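Local coordinates for protein orotidine-5-phosphate decarboxylase/orotate phosphoribosyltransferase, putative (Ompdcase-oprtase, putative) (Leishmania infantum, PDB 3QW3) that probably catalyses, through this decarboxylase domain of a bifunctional UMP synthase, the conversion of orotidine 5'-phosphate to UMP and carbon dioxide in pyrimidine biosynthesis, at residues 1-6 with 78-83; 5-10 with 44-49; 13-18 with 193-198; 174-179 with 185-190; 210-215 with 223-228. One frame throughout, in Å; residues are numbered along the deposited sequence.

Contact 1 of 5, residues 1-6 with 78-83; sequences MSFFDL and PVVLDA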
# COMPACT_ATOMS: atom_id res chain seq x y z
N MET A 1 -11.72 24.63 -3.85
CA MET A 1 -10.67 24.21 -4.82
C MET A 1 -10.37 22.71 -4.70
O MET A 1 -9.26 22.31 -4.33
CB MET A 1 -9.40 25.05 -4.62
CG MET A 1 -8.43 25.07 -5.80
SD MET A 1 -8.68 26.44 -6.95
CE MET A 1 -10.09 25.86 -7.91
N SER A 2 -11.37 21.89 -5.01
CA SER A 2 -11.25 20.43 -4.91
C SER A 2 -10.43 19.84 -6.05
O SER A 2 -10.20 20.50 -7.07
CB SER A 2 -12.63 19.77 -4.89
OG SER A 2 -13.13 19.58 -6.20
N PHE A 3 -10.01 18.59 -5.87
CA PHE A 3 -9.32 17.88 -6.94
C PHE A 3 -10.12 17.87 -8.24
O PHE A 3 -9.58 18.16 -9.31
CB PHE A 3 -9.01 16.44 -6.52
CG PHE A 3 -8.47 15.60 -7.63
CD1 PHE A 3 -7.11 15.62 -7.93
CD2 PHE A 3 -9.32 14.83 -8.42
CE1 PHE A 3 -6.60 14.85 -8.98
CE2 PHE A 3 -8.82 14.06 -9.47
CZ PHE A 3 -7.45 14.08 -9.75
N PHE A 4 -11.41 17.54 -8.14
CA PHE A 4 -12.24 17.45 -9.34
C PHE A 4 -12.61 18.81 -9.95
O PHE A 4 -12.83 18.89 -11.16
CB PHE A 4 -13.45 16.54 -9.12
CG PHE A 4 -13.09 15.09 -9.03
CD1 PHE A 4 -12.68 14.38 -10.16
CD2 PHE A 4 -13.10 14.43 -7.80
CE1 PHE A 4 -12.31 13.04 -10.07
CE2 PHE A 4 -12.73 13.09 -7.70
CZ PHE A 4 -12.34 12.39 -8.84
N ASP A 5 -12.64 19.86 -9.13
CA ASP A 5 -12.76 21.24 -9.65
C ASP A 5 -11.55 21.59 -10.50
O ASP A 5 -11.68 22.16 -11.60
CB ASP A 5 -12.86 22.26 -8.51
CG ASP A 5 -14.20 22.22 -7.80
OD1 ASP A 5 -15.20 21.76 -8.39
OD2 ASP A 5 -14.24 22.66 -6.63
N LEU A 6 -10.36 21.26 -10.00
CA LEU A 6 -9.12 21.52 -10.71
C LEU A 6 -9.05 20.65 -11.96
O LEU A 6 -8.74 21.14 -13.05
CB LEU A 6 -7.90 21.29 -9.82
CG LEU A 6 -7.70 22.24 -8.63
CD1 LEU A 6 -6.66 21.69 -7.69
CD2 LEU A 6 -7.30 23.64 -9.11
N PRO A 78 -3.71 19.71 -10.55
CA PRO A 78 -3.77 18.80 -9.40
C PRO A 78 -2.65 17.77 -9.40
O PRO A 78 -2.13 17.41 -10.45
CB PRO A 78 -5.13 18.13 -9.56
CG PRO A 78 -5.40 18.16 -11.03
CD PRO A 78 -4.77 19.43 -11.53
N VAL A 79 -2.28 17.33 -8.20
CA VAL A 79 -1.21 16.36 -8.00
C VAL A 79 -1.81 15.09 -7.42
O VAL A 79 -2.52 15.12 -6.41
CB VAL A 79 -0.13 16.92 -7.04
CG1 VAL A 79 0.91 15.87 -6.70
CG2 VAL A 79 0.54 18.16 -7.65
N VAL A 80 -1.52 13.97 -8.08
CA VAL A 80 -1.91 12.66 -7.59
C VAL A 80 -0.68 11.99 -6.99
O VAL A 80 0.27 11.68 -7.71
CB VAL A 80 -2.47 11.78 -8.74
CG1 VAL A 80 -2.87 10.40 -8.20
CG2 VAL A 80 -3.65 12.47 -9.43
N LEU A 81 -0.67 11.78 -5.68
CA LEU A 81 0.44 11.07 -5.06
C LEU A 81 0.23 9.58 -5.29
O LEU A 81 -0.74 9.00 -4.78
CB LEU A 81 0.54 11.40 -3.56
CG LEU A 81 1.69 10.72 -2.80
CD1 LEU A 81 3.07 11.12 -3.34
CD2 LEU A 81 1.59 11.02 -1.30
N ASP A 82 1.12 8.97 -6.07
CA ASP A 82 0.99 7.54 -6.36
C ASP A 82 1.68 6.73 -5.28
O ASP A 82 2.85 6.35 -5.40
CB ASP A 82 1.53 7.17 -7.74
CG ASP A 82 1.02 5.82 -8.23
OD1 ASP A 82 0.34 5.10 -7.47
OD2 ASP A 82 1.29 5.48 -9.40
N ALA A 83 0.92 6.48 -4.21
CA ALA A 83 1.43 5.86 -3.00
C ALA A 83 0.83 4.48 -2.74
O ALA A 83 1.37 3.71 -1.94
CB ALA A 83 1.14 6.79 -1.82

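Contact 2 of 5, residues 5-10 with 44-49; sequences DLLNER and YAAAYK. With SO4 (sulfate ion), chain D.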
# COMPACT_ATOMS: atom_id res chain seq x y z
N ASP A 5 -12.64 19.86 -9.13
CA ASP A 5 -12.76 21.24 -9.65
C ASP A 5 -11.55 21.59 -10.50
O ASP A 5 -11.68 22.16 -11.60
CB ASP A 5 -12.86 22.26 -8.51
CG ASP A 5 -14.20 22.22 -7.80
OD1 ASP A 5 -15.20 21.76 -8.39
OD2 ASP A 5 -14.24 22.66 -6.63
N LEU A 6 -10.36 21.26 -10.00
CA LEU A 6 -9.12 21.52 -10.71
C LEU A 6 -9.05 20.65 -11.96
O LEU A 6 -8.74 21.14 -13.05
CB LEU A 6 -7.90 21.29 -9.82
CG LEU A 6 -7.70 22.24 -8.63
CD1 LEU A 6 -6.66 21.69 -7.69
CD2 LEU A 6 -7.30 23.64 -9.11
N LEU A 7 -9.36 19.36 -11.82
CA LEU A 7 -9.26 18.44 -12.95
C LEU A 7 -10.25 18.76 -14.06
O LEU A 7 -9.90 18.72 -15.24
CB LEU A 7 -9.40 16.98 -12.51
CG LEU A 7 -9.13 15.93 -13.59
CD1 LEU A 7 -7.70 16.03 -14.13
CD2 LEU A 7 -9.41 14.54 -13.04
N ASN A 8 -11.50 19.07 -13.69
CA ASN A 8 -12.49 19.45 -14.70
C ASN A 8 -12.07 20.67 -15.50
O ASN A 8 -12.29 20.73 -16.71
CB ASN A 8 -13.88 19.64 -14.08
CG ASN A 8 -14.61 18.33 -13.85
OD1 ASN A 8 -14.37 17.33 -14.53
ND2 ASN A 8 -15.52 18.33 -12.88
N GLU A 9 -11.44 21.64 -14.83
CA GLU A 9 -10.91 22.82 -15.51
C GLU A 9 -9.78 22.43 -16.47
O GLU A 9 -9.77 22.85 -17.62
CB GLU A 9 -10.43 23.87 -14.50
CG GLU A 9 -9.81 25.13 -15.12
CD GLU A 9 -10.81 26.02 -15.84
OE1 GLU A 9 -10.36 26.86 -16.65
OE2 GLU A 9 -12.03 25.89 -15.59
N ARG A 10 -8.84 21.60 -16.00
CA ARG A 10 -7.76 21.15 -16.87
C ARG A 10 -8.26 20.29 -18.03
O ARG A 10 -7.70 20.36 -19.12
CB ARG A 10 -6.67 20.39 -16.09
CG ARG A 10 -5.98 21.21 -15.00
CD ARG A 10 -5.27 22.45 -15.52
NE ARG A 10 -4.14 22.14 -16.40
CZ ARG A 10 -3.36 23.06 -16.97
NH1 ARG A 10 -3.60 24.35 -16.75
NH2 ARG A 10 -2.35 22.69 -17.74
N TYR A 44 0.49 21.47 -21.10
CA TYR A 44 -0.28 20.36 -21.65
C TYR A 44 -0.66 19.30 -20.62
O TYR A 44 -1.18 18.24 -20.99
CB TYR A 44 0.46 19.74 -22.84
CG TYR A 44 0.69 20.76 -23.92
CD1 TYR A 44 -0.34 21.12 -24.80
CD2 TYR A 44 1.92 21.41 -24.05
CE1 TYR A 44 -0.14 22.08 -25.78
CE2 TYR A 44 2.12 22.38 -25.03
CZ TYR A 44 1.09 22.70 -25.89
OH TYR A 44 1.27 23.65 -26.87
N ALA A 45 -0.45 19.60 -19.34
CA ALA A 45 -0.70 18.62 -18.27
C ALA A 45 -2.03 18.86 -17.56
O ALA A 45 -2.32 19.99 -17.14
CB ALA A 45 0.45 18.64 -17.27
N ALA A 46 -2.82 17.80 -17.44
CA ALA A 46 -4.04 17.82 -16.62
C ALA A 46 -3.73 17.52 -15.16
O ALA A 46 -4.45 17.94 -14.27
CB ALA A 46 -5.05 16.83 -17.15
N ALA A 47 -2.65 16.77 -14.94
CA ALA A 47 -2.23 16.39 -13.59
C ALA A 47 -0.77 15.99 -13.59
O ALA A 47 -0.21 15.69 -14.66
CB ALA A 47 -3.09 15.23 -13.06
N TYR A 48 -0.16 16.01 -12.41
CA TYR A 48 1.15 15.37 -12.19
C TYR A 48 1.01 14.23 -11.20
O TYR A 48 0.18 14.29 -10.28
CB TYR A 48 2.20 16.38 -11.72
CG TYR A 48 2.63 17.29 -12.85
CD1 TYR A 48 3.66 16.93 -13.70
CD2 TYR A 48 1.97 18.50 -13.08
CE1 TYR A 48 4.05 17.75 -14.76
CE2 TYR A 48 2.35 19.33 -14.13
CZ TYR A 48 3.39 18.94 -14.96
OH TYR A 48 3.76 19.76 -16.01
N LYS A 49 1.80 13.18 -11.41
CA LYS A 49 1.77 11.99 -10.56
C LYS A 49 3.17 11.64 -10.02
O LYS A 49 3.90 10.85 -10.63
CB LYS A 49 1.14 10.80 -11.31
CG LYS A 49 0.90 9.57 -10.41
CD LYS A 49 0.16 8.45 -11.13
CE LYS A 49 1.04 7.69 -12.14
NZ LYS A 49 2.17 6.92 -11.57
S SO4 D . 2.89 3.78 -13.56
O1 SO4 D . 2.81 2.58 -12.74
O2 SO4 D . 1.77 4.66 -13.24
O3 SO4 D . 4.15 4.48 -13.30
O4 SO4 D . 2.83 3.40 -14.97

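Contact 3 of 5, residues 13-18 with 193-198; sequences RSLLCV and TLWFLV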
# COMPACT_ATOMS: atom_id res chain seq x y z
N ARG A 13 -8.74 21.32 -21.54
CA ARG A 13 -7.55 21.44 -22.38
C ARG A 13 -6.81 20.12 -22.61
O ARG A 13 -6.19 19.93 -23.65
CB ARG A 13 -6.59 22.46 -21.79
CG ARG A 13 -7.11 23.90 -21.84
CD ARG A 13 -6.24 24.83 -21.00
N SER A 14 -6.87 19.22 -21.62
CA SER A 14 -5.99 18.04 -21.64
C SER A 14 -6.49 16.92 -20.74
O SER A 14 -7.11 17.18 -19.72
CB SER A 14 -4.59 18.44 -21.16
OG SER A 14 -3.72 17.33 -21.20
N LEU A 15 -6.19 15.68 -21.13
CA LEU A 15 -6.37 14.52 -20.24
C LEU A 15 -5.04 13.85 -19.89
O LEU A 15 -5.01 12.72 -19.38
CB LEU A 15 -7.31 13.49 -20.87
CG LEU A 15 -8.75 13.94 -21.18
CD1 LEU A 15 -9.55 12.78 -21.76
CD2 LEU A 15 -9.44 14.50 -19.94
N LEU A 16 -3.95 14.55 -20.17
CA LEU A 16 -2.61 13.99 -19.96
C LEU A 16 -2.14 14.15 -18.51
O LEU A 16 -2.09 15.25 -17.99
CB LEU A 16 -1.60 14.65 -20.92
CG LEU A 16 -0.15 14.18 -20.83
CD1 LEU A 16 -0.03 12.71 -21.21
CD2 LEU A 16 0.73 15.05 -21.72
N CYS A 17 -1.80 13.02 -17.89
CA CYS A 17 -1.18 13.03 -16.56
C CYS A 17 0.30 12.75 -16.73
O CYS A 17 0.68 11.77 -17.36
CB CYS A 17 -1.82 11.95 -15.68
SG CYS A 17 -1.13 11.86 -14.01
N VAL A 18 1.13 13.64 -16.19
CA VAL A 18 2.58 13.50 -16.35
C VAL A 18 3.18 12.86 -15.10
O VAL A 18 3.13 13.42 -14.00
CB VAL A 18 3.26 14.87 -16.63
CG1 VAL A 18 4.76 14.70 -16.82
CG2 VAL A 18 2.63 15.56 -17.85
N THR A 193 -19.58 6.68 -14.26
CA THR A 193 -19.26 8.09 -13.96
C THR A 193 -17.86 8.36 -13.40
O THR A 193 -17.40 9.50 -13.41
CB THR A 193 -20.30 8.75 -13.01
OG1 THR A 193 -20.17 8.22 -11.69
CG2 THR A 193 -21.72 8.55 -13.52
N LEU A 194 -17.19 7.32 -12.90
CA LEU A 194 -15.92 7.55 -12.21
C LEU A 194 -14.78 7.92 -13.14
O LEU A 194 -14.73 7.44 -14.27
CB LEU A 194 -15.52 6.32 -11.39
CG LEU A 194 -16.53 5.81 -10.36
CD1 LEU A 194 -15.86 4.75 -9.51
CD2 LEU A 194 -17.07 6.94 -9.48
N TRP A 195 -13.88 8.76 -12.67
CA TRP A 195 -12.63 9.01 -13.38
C TRP A 195 -11.74 7.79 -13.27
O TRP A 195 -11.66 7.17 -12.21
CB TRP A 195 -11.90 10.22 -12.79
CG TRP A 195 -12.37 11.51 -13.36
CD1 TRP A 195 -13.45 12.25 -12.95
CD2 TRP A 195 -11.78 12.23 -14.44
NE1 TRP A 195 -13.56 13.39 -13.72
CE2 TRP A 195 -12.54 13.40 -14.64
CE3 TRP A 195 -10.66 11.99 -15.26
CZ2 TRP A 195 -12.23 14.33 -15.64
CZ3 TRP A 195 -10.36 12.93 -16.26
CH2 TRP A 195 -11.14 14.08 -16.43
N PHE A 196 -11.08 7.45 -14.38
CA PHE A 196 -10.07 6.39 -14.37
C PHE A 196 -8.70 7.03 -14.49
O PHE A 196 -8.49 7.93 -15.31
CB PHE A 196 -10.24 5.40 -15.54
CG PHE A 196 -11.55 4.66 -15.58
CD1 PHE A 196 -12.48 4.70 -14.54
CD2 PHE A 196 -11.83 3.85 -16.69
CE1 PHE A 196 -13.68 3.98 -14.64
CE2 PHE A 196 -13.02 3.13 -16.78
CZ PHE A 196 -13.94 3.20 -15.75
N LEU A 197 -7.76 6.57 -13.67
CA LEU A 197 -6.35 6.89 -13.86
C LEU A 197 -5.80 5.72 -14.66
O LEU A 197 -5.87 4.58 -14.22
CB LEU A 197 -5.64 7.04 -12.52
CG LEU A 197 -4.12 7.25 -12.53
CD1 LEU A 197 -3.70 8.53 -13.26
CD2 LEU A 197 -3.58 7.25 -11.10
N VAL A 198 -5.25 6.03 -15.84
CA VAL A 198 -4.95 5.02 -16.84
C VAL A 198 -3.45 5.02 -17.16
O VAL A 198 -2.98 5.83 -17.97
CB VAL A 198 -5.80 5.25 -18.13
CG1 VAL A 198 -5.54 4.16 -19.17
CG2 VAL A 198 -7.27 5.27 -17.77

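Contact 4 of 5, residues 174-179 with 185-190; sequences LVVGAT and ARVRAR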
# COMPACT_ATOMS: atom_id res chain seq x y z
N LEU A 174 -10.85 5.19 -10.15
CA LEU A 174 -10.29 3.85 -10.29
C LEU A 174 -9.00 3.87 -11.09
O LEU A 174 -8.87 4.66 -12.02
CB LEU A 174 -11.29 2.93 -11.00
CG LEU A 174 -12.58 2.61 -10.25
CD1 LEU A 174 -13.55 1.91 -11.18
CD2 LEU A 174 -12.28 1.73 -9.05
N VAL A 175 -8.06 3.00 -10.72
CA VAL A 175 -6.86 2.79 -11.53
C VAL A 175 -7.13 1.62 -12.47
O VAL A 175 -7.40 0.50 -12.01
CB VAL A 175 -5.59 2.51 -10.67
CG1 VAL A 175 -4.36 2.34 -11.57
CG2 VAL A 175 -5.38 3.65 -9.67
N VAL A 176 -7.07 1.88 -13.78
CA VAL A 176 -7.41 0.89 -14.80
C VAL A 176 -6.39 0.99 -15.93
O VAL A 176 -6.28 2.03 -16.58
CB VAL A 176 -8.84 1.10 -15.38
CG1 VAL A 176 -9.28 -0.12 -16.21
CG2 VAL A 176 -9.87 1.36 -14.28
N GLY A 177 -5.66 -0.10 -16.16
CA GLY A 177 -4.60 -0.14 -17.17
C GLY A 177 -5.09 0.03 -18.60
O GLY A 177 -6.24 -0.26 -18.90
N ALA A 178 -4.20 0.50 -19.48
CA ALA A 178 -4.53 0.73 -20.89
C ALA A 178 -4.32 -0.51 -21.78
O ALA A 178 -4.85 -0.57 -22.88
CB ALA A 178 -3.74 1.91 -21.43
N THR A 179 -3.56 -1.48 -21.28
CA THR A 179 -3.11 -2.63 -22.08
C THR A 179 -4.21 -3.61 -22.49
O THR A 179 -4.06 -4.35 -23.47
CB THR A 179 -1.94 -3.39 -21.39
OG1 THR A 179 -0.97 -2.44 -20.91
CG2 THR A 179 -1.24 -4.35 -22.36
N ALA A 185 -13.34 -1.51 -20.92
CA ALA A 185 -14.75 -1.34 -21.26
C ALA A 185 -15.68 -1.99 -20.22
O ALA A 185 -16.74 -1.46 -19.92
CB ALA A 185 -15.04 -1.89 -22.65
N ARG A 186 -15.26 -3.14 -19.68
CA ARG A 186 -16.03 -3.80 -18.62
C ARG A 186 -16.13 -2.90 -17.40
O ARG A 186 -17.19 -2.76 -16.80
CB ARG A 186 -15.41 -5.15 -18.24
CG ARG A 186 -15.61 -6.25 -19.26
CD ARG A 186 -15.42 -7.62 -18.64
NE ARG A 186 -15.53 -8.68 -19.64
CZ ARG A 186 -14.51 -9.19 -20.31
NH1 ARG A 186 -13.27 -8.76 -20.10
NH2 ARG A 186 -14.72 -10.15 -21.20
N VAL A 187 -15.01 -2.26 -17.05
CA VAL A 187 -14.99 -1.36 -15.89
C VAL A 187 -15.89 -0.15 -16.13
O VAL A 187 -16.66 0.24 -15.24
CB VAL A 187 -13.54 -0.96 -15.53
CG1 VAL A 187 -13.53 0.01 -14.36
CG2 VAL A 187 -12.73 -2.20 -15.19
N ARG A 188 -15.82 0.44 -17.32
CA ARG A 188 -16.69 1.56 -17.66
C ARG A 188 -18.18 1.19 -17.61
O ARG A 188 -19.02 2.03 -17.27
CB ARG A 188 -16.30 2.16 -19.02
CG ARG A 188 -17.08 3.42 -19.42
CD ARG A 188 -17.10 4.48 -18.31
NE ARG A 188 -15.86 5.24 -18.24
CZ ARG A 188 -15.46 5.93 -17.17
NH1 ARG A 188 -16.20 5.94 -16.06
NH2 ARG A 188 -14.33 6.60 -17.21
N ALA A 189 -18.50 -0.05 -17.95
CA ALA A 189 -19.88 -0.55 -17.86
C ALA A 189 -20.36 -0.65 -16.42
O ALA A 189 -21.53 -0.38 -16.13
CB ALA A 189 -20.01 -1.88 -18.57
N ARG A 190 -19.46 -1.05 -15.51
CA ARG A 190 -19.79 -1.18 -14.08
C ARG A 190 -19.74 0.17 -13.37
O ARG A 190 -20.44 0.37 -12.37
CB ARG A 190 -18.83 -2.15 -13.39
CG ARG A 190 -18.85 -3.57 -13.94
CD ARG A 190 -20.20 -4.25 -13.74
NE ARG A 190 -20.23 -5.58 -14.34
CZ ARG A 190 -21.15 -6.51 -14.09
NH1 ARG A 190 -22.13 -6.27 -13.22
NH2 ARG A 190 -21.08 -7.69 -14.70

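Contact 5 of 5, residues 210-215 with 223-228; sequences ASLDAG and MLINVS. With SO4 (sulfate ion), chain E.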
# COMPACT_ATOMS: atom_id res chain seq x y z
N ALA A 210 -7.90 2.72 -28.74
CA ALA A 210 -8.75 1.66 -28.18
C ALA A 210 -9.10 1.92 -26.72
O ALA A 210 -10.24 1.69 -26.30
CB ALA A 210 -8.09 0.30 -28.35
N SER A 211 -8.13 2.42 -25.95
CA SER A 211 -8.32 2.75 -24.54
C SER A 211 -9.36 3.85 -24.35
O SER A 211 -10.26 3.73 -23.52
CB SER A 211 -6.99 3.17 -23.89
OG SER A 211 -6.02 2.15 -24.05
N LEU A 212 -9.22 4.92 -25.13
CA LEU A 212 -10.15 6.05 -25.05
C LEU A 212 -11.56 5.66 -25.49
O LEU A 212 -12.53 6.04 -24.85
CB LEU A 212 -9.62 7.25 -25.86
CG LEU A 212 -8.41 7.95 -25.24
CD1 LEU A 212 -7.69 8.84 -26.25
CD2 LEU A 212 -8.81 8.76 -24.00
N ASP A 213 -11.66 4.90 -26.58
CA ASP A 213 -12.95 4.40 -27.04
C ASP A 213 -13.67 3.57 -25.98
O ASP A 213 -14.88 3.67 -25.81
CB ASP A 213 -12.78 3.59 -28.32
CG ASP A 213 -12.54 4.46 -29.54
OD1 ASP A 213 -12.56 5.70 -29.42
OD2 ASP A 213 -12.32 3.88 -30.63
N ALA A 214 -12.90 2.76 -25.25
CA ALA A 214 -13.47 1.89 -24.23
C ALA A 214 -13.80 2.63 -22.94
O ALA A 214 -14.81 2.35 -22.30
CB ALA A 214 -12.52 0.73 -23.94
N GLY A 215 -12.94 3.58 -22.57
CA GLY A 215 -12.97 4.18 -21.24
C GLY A 215 -13.56 5.57 -21.07
O GLY A 215 -13.93 5.94 -19.95
N MET A 223 -11.18 10.06 -18.24
CA MET A 223 -9.95 9.29 -18.30
C MET A 223 -8.76 10.20 -18.13
O MET A 223 -8.67 11.25 -18.78
CB MET A 223 -9.82 8.53 -19.62
CG MET A 223 -10.56 7.21 -19.66
SD MET A 223 -10.29 6.49 -21.27
CE MET A 223 -8.72 5.65 -21.07
N LEU A 224 -7.87 9.79 -17.24
CA LEU A 224 -6.64 10.53 -17.00
C LEU A 224 -5.51 9.62 -17.46
O LEU A 224 -5.22 8.59 -16.84
CB LEU A 224 -6.49 10.87 -15.51
CG LEU A 224 -6.27 12.31 -15.04
CD1 LEU A 224 -5.78 12.30 -13.58
CD2 LEU A 224 -5.32 13.12 -15.93
N ILE A 225 -4.90 9.98 -18.59
CA ILE A 225 -3.88 9.15 -19.24
C ILE A 225 -2.48 9.47 -18.74
O ILE A 225 -1.91 10.51 -19.07
CB ILE A 225 -3.90 9.32 -20.79
CG1 ILE A 225 -5.32 9.14 -21.36
CG2 ILE A 225 -2.87 8.39 -21.47
CD1 ILE A 225 -5.95 7.80 -21.10
N ASN A 226 -1.92 8.56 -17.95
CA ASN A 226 -0.59 8.78 -17.40
C ASN A 226 0.50 8.35 -18.36
O ASN A 226 0.44 7.26 -18.93
CB ASN A 226 -0.41 8.07 -16.06
CG ASN A 226 0.96 8.31 -15.46
OD1 ASN A 226 1.85 7.45 -15.55
ND2 ASN A 226 1.16 9.48 -14.88
N VAL A 227 1.49 9.21 -18.53
CA VAL A 227 2.69 8.87 -19.27
C VAL A 227 3.91 9.21 -18.42
O VAL A 227 4.03 10.32 -17.89
CB VAL A 227 2.77 9.60 -20.64
CG1 VAL A 227 4.03 9.19 -21.39
CG2 VAL A 227 1.54 9.27 -21.48
N SER A 228 4.81 8.24 -18.29
CA SER A 228 6.05 8.46 -17.55
C SER A 228 7.25 8.47 -18.50
O SER A 228 7.70 9.54 -18.92
CB SER A 228 6.22 7.42 -16.45
OG SER A 228 7.46 7.61 -15.78
S SO4 E . 5.26 4.77 -19.46
O1 SO4 E . 4.90 3.38 -19.76
O2 SO4 E . 4.07 5.48 -19.01
O3 SO4 E . 6.27 4.79 -18.40
O4 SO4 E . 5.78 5.41 -20.66

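Contact 1 of 5, residues 1-6 with 78-83
Phe3 and Leu6 lay the first turn of helix 3-11 against Pro78 and Val80, where strand 80-85 enters the TIM barrel; the pairing illustrates how an N-terminal helix can close the bottom of a beta/alpha barrel, the end where its strands begin. The apolar contacts carry the whole junction. Phe3 holds its CG anti to the backbone N (chi1 172°), which swings the ring out beside the helix, and CD1 comes to 3.6 Å from Pro78 CB. The two side chains cross at about a right angle. Farther along the same ring, CE1 of Phe3 meets Val80 CG2 at 3.8 Å, a slanting approach. Leu6 adds its CB rather than its branch tips, resting 4.0 Å from Pro78 CD, and the proline is thus touched by two residues one helical turn apart. Around this group, Phe3 also packs on His106 and on Ala107 of strand 107-110, the next strand of the barrel.

Polar interactions serve the helix end itself. Ser2 is the N-cap, and with Asp5 it forms a capping box that fixes the start of the turn carrying Phe3. One arm is weak: Ser2 N reaches Asp5 OD2 at 3.4 Å. The other is firmer, Asp5 N donating to Ser2 OG at 3.0 Å with an angle of 160° at the hydrogen.

Contact 2 of 5, residues 5-10 with 44-49
Arg10 grips the backbone carbonyl of Ala45 with two nitrogens, both directed at a single oxygen. NE of Arg10 lies 2.9 Å from Ala45 O, in the carbonyl plane, while NH2 of Arg10 lies 2.8 Å from that same Ala45 O but tilted 24° from the plane. The oxygen sits close to the guanidinium plane, so the group meets it side-on; sharing one acceptor leaves both bonds bent, at 139° and 144°. Two folds in the arginine chain, at chi2 and chi3, turn the guanidinium back to this carbonyl.

At the far end of the strand, Lys49 NZ donates to O2 of a sulfate ion at 2.8 Å, and it also forms a salt bridge with Asp82. The sulfate probably came from the crystallisation liquor.

Packing fills in beside the arginine. Its aliphatic part passes over Ala46, with Arg10 CB 4.1 Å from Ala46 CB. Leu7, one turn earlier, brings CD1 to 4.1 Å from the same Ala46 CB. Ala46 O, buried between Leu7 and Arg10, has no hydrogen-bond partner in the model.

Helix 3-11 thus lies against the entry to strand 47-50. Ala46 pairs through its backbone with Leu16 of strand 16-20, while Leu7 and Ala46 both touch Leu224 of strand 223-227.

Contact 3 of 5, residues 13-18 with 193-198
Leu15 and Trp195 meet across the bottom of the barrel, two large side chains extended from opposite segments. From CB, Trp195 heads toward 13-18 with CG anti to its own carbonyl carbon (chi1 -85°), and the indole carries the reach inward. Its six-membered ring does the touching: CH2, the atom farthest out, stands 3.9 Å from Leu15 CD2, and neighbouring CZ3 of Trp195 is 4.1 Å from that same methyl. Leu15 CD2 lies at the indole edge, near the ring plane, and the two side chains cross at about a right angle. Other partners hold the tryptophan: Arg217 makes a cation-pi contact with it, and Phe4 of the N-terminal helix meets its ring with the planes at about 40°.

A second, looser touch lies deeper in the barrel, where Cys17 SG is 4.3 Å from Leu197 CD1. Before strand 16-20, Ser14 OG accepts a bond from Leu16 N at 3.0 Å, an ST turn.

Strand 223-227 runs between strands 16-20 and 196-198 and hydrogen-bonds to both. Leu15 and Trp195 belong to the layer that closes the bottom of the barrel, and the Cys17-Leu197 touch, between next-but-one strands, is the kind of inward packing found in the interior of a TIM barrel.

Contact 4 of 5, residues 174-179 with 185-190
Val187 points from helix 181-190 toward strand 172-176, and its methyls meet Val176 and, through CG1, Leu174 as well. The valines approach tip to tip. CG2 of Val176 lies 3.9 Å from CG1 of Val187, while Val176 CG1 faces Val187 CG2 at a looser 4.2 Å, giving two matched branches on each side. Leu174 arrives differently, slanting in so that one branch does the work: its CD1 is 3.7 Å from Val187 CG1. That methyl, anti to the helix backbone N (chi1 178°), therefore sits in contact with both strand residues, Leu174 and Val176, which lie two apart and turn the same way out of the barrel wall.

The surroundings complete an apolar layer. Phe196 of the next strand touches Leu174, Val176 and Val187 alike, and Tyr155 and Ala159 of helix 154-163 pack on Val187. Arg188, the following residue, turns elsewhere: it makes a cation-pi contact with Phe196 and bonds to the carbonyls of Leu194 and Gly215.

Together strand 172-176, helix 181-190 and strand 196-198 make a beta-alpha-beta crossover, and the contact joins its first strand to its helix. Valine and leucine packed between wall and outer helix are the usual filling of this unit in a TIM barrel.

Contact 5 of 5, residues 210-215 with 223-228
Helix 208-215 lies on the outside of the barrel and leads into strand 223-227, against which it packs almost antiparallel, their segment axes 10.0 Å apart at an angle of 157°. Met223 is the strand residue with the widest contact to the helix. Its chain runs out from the strand and bends at the last torsion (chi3 84°), so that sulfur and methyl meet different parts of the helix. SD of Met223 lies 3.4 Å from Gly215 C, pressed against the backbone of the last helical residue, which has no side chain to keep the sulfur away. CE of Met223 turns back along the helix to within 3.5 Å of Ser211 O.

Leu212 joins from one side. Its CD2 slants onto Met223 SD at 3.8 Å and reaches Ile225 CD1 at 4.2 Å, linking two strand residues that face the same way. The Ser211 hydroxyl bonds to Ser207 O and, weakly, to Ala178 O.

Beyond the strand, Ser228 N donates to O2 of a sulfate ion at 2.9 Å, with a straight 164° at the hydrogen, and Arg229 N and Gly230 N also bond to the ion. Backbone amides gathered on an anion where helix 229-232 starts resemble the phosphate-binding site that TIM barrels of this family place after the last strand.

How the contacts relate
From the N terminus, helix 3-11 enters both of the first two contacts: contact 2 closes the shorter loop, back to strand 47-50, and contact 1 the longer one, to strand 80-85. A probable backbone bond from Val80 N to Tyr48 O joins them. Contact 3 spans most of the chain, from 13-18 to 193-198, and crosses both, since its first segment falls within their loops. Inside its span lies contact 4, a local closure of strand 172-176 by its helix. Contact 5 follows in series and supplies strand 223-227, which hydrogen-bonds to strand 196-198 of contact 3. Helix to helix, Ala185 packs on Ala214, tying contact 4 to contact 5. Bottom, interior and outer layer of the barrel are thereby connected.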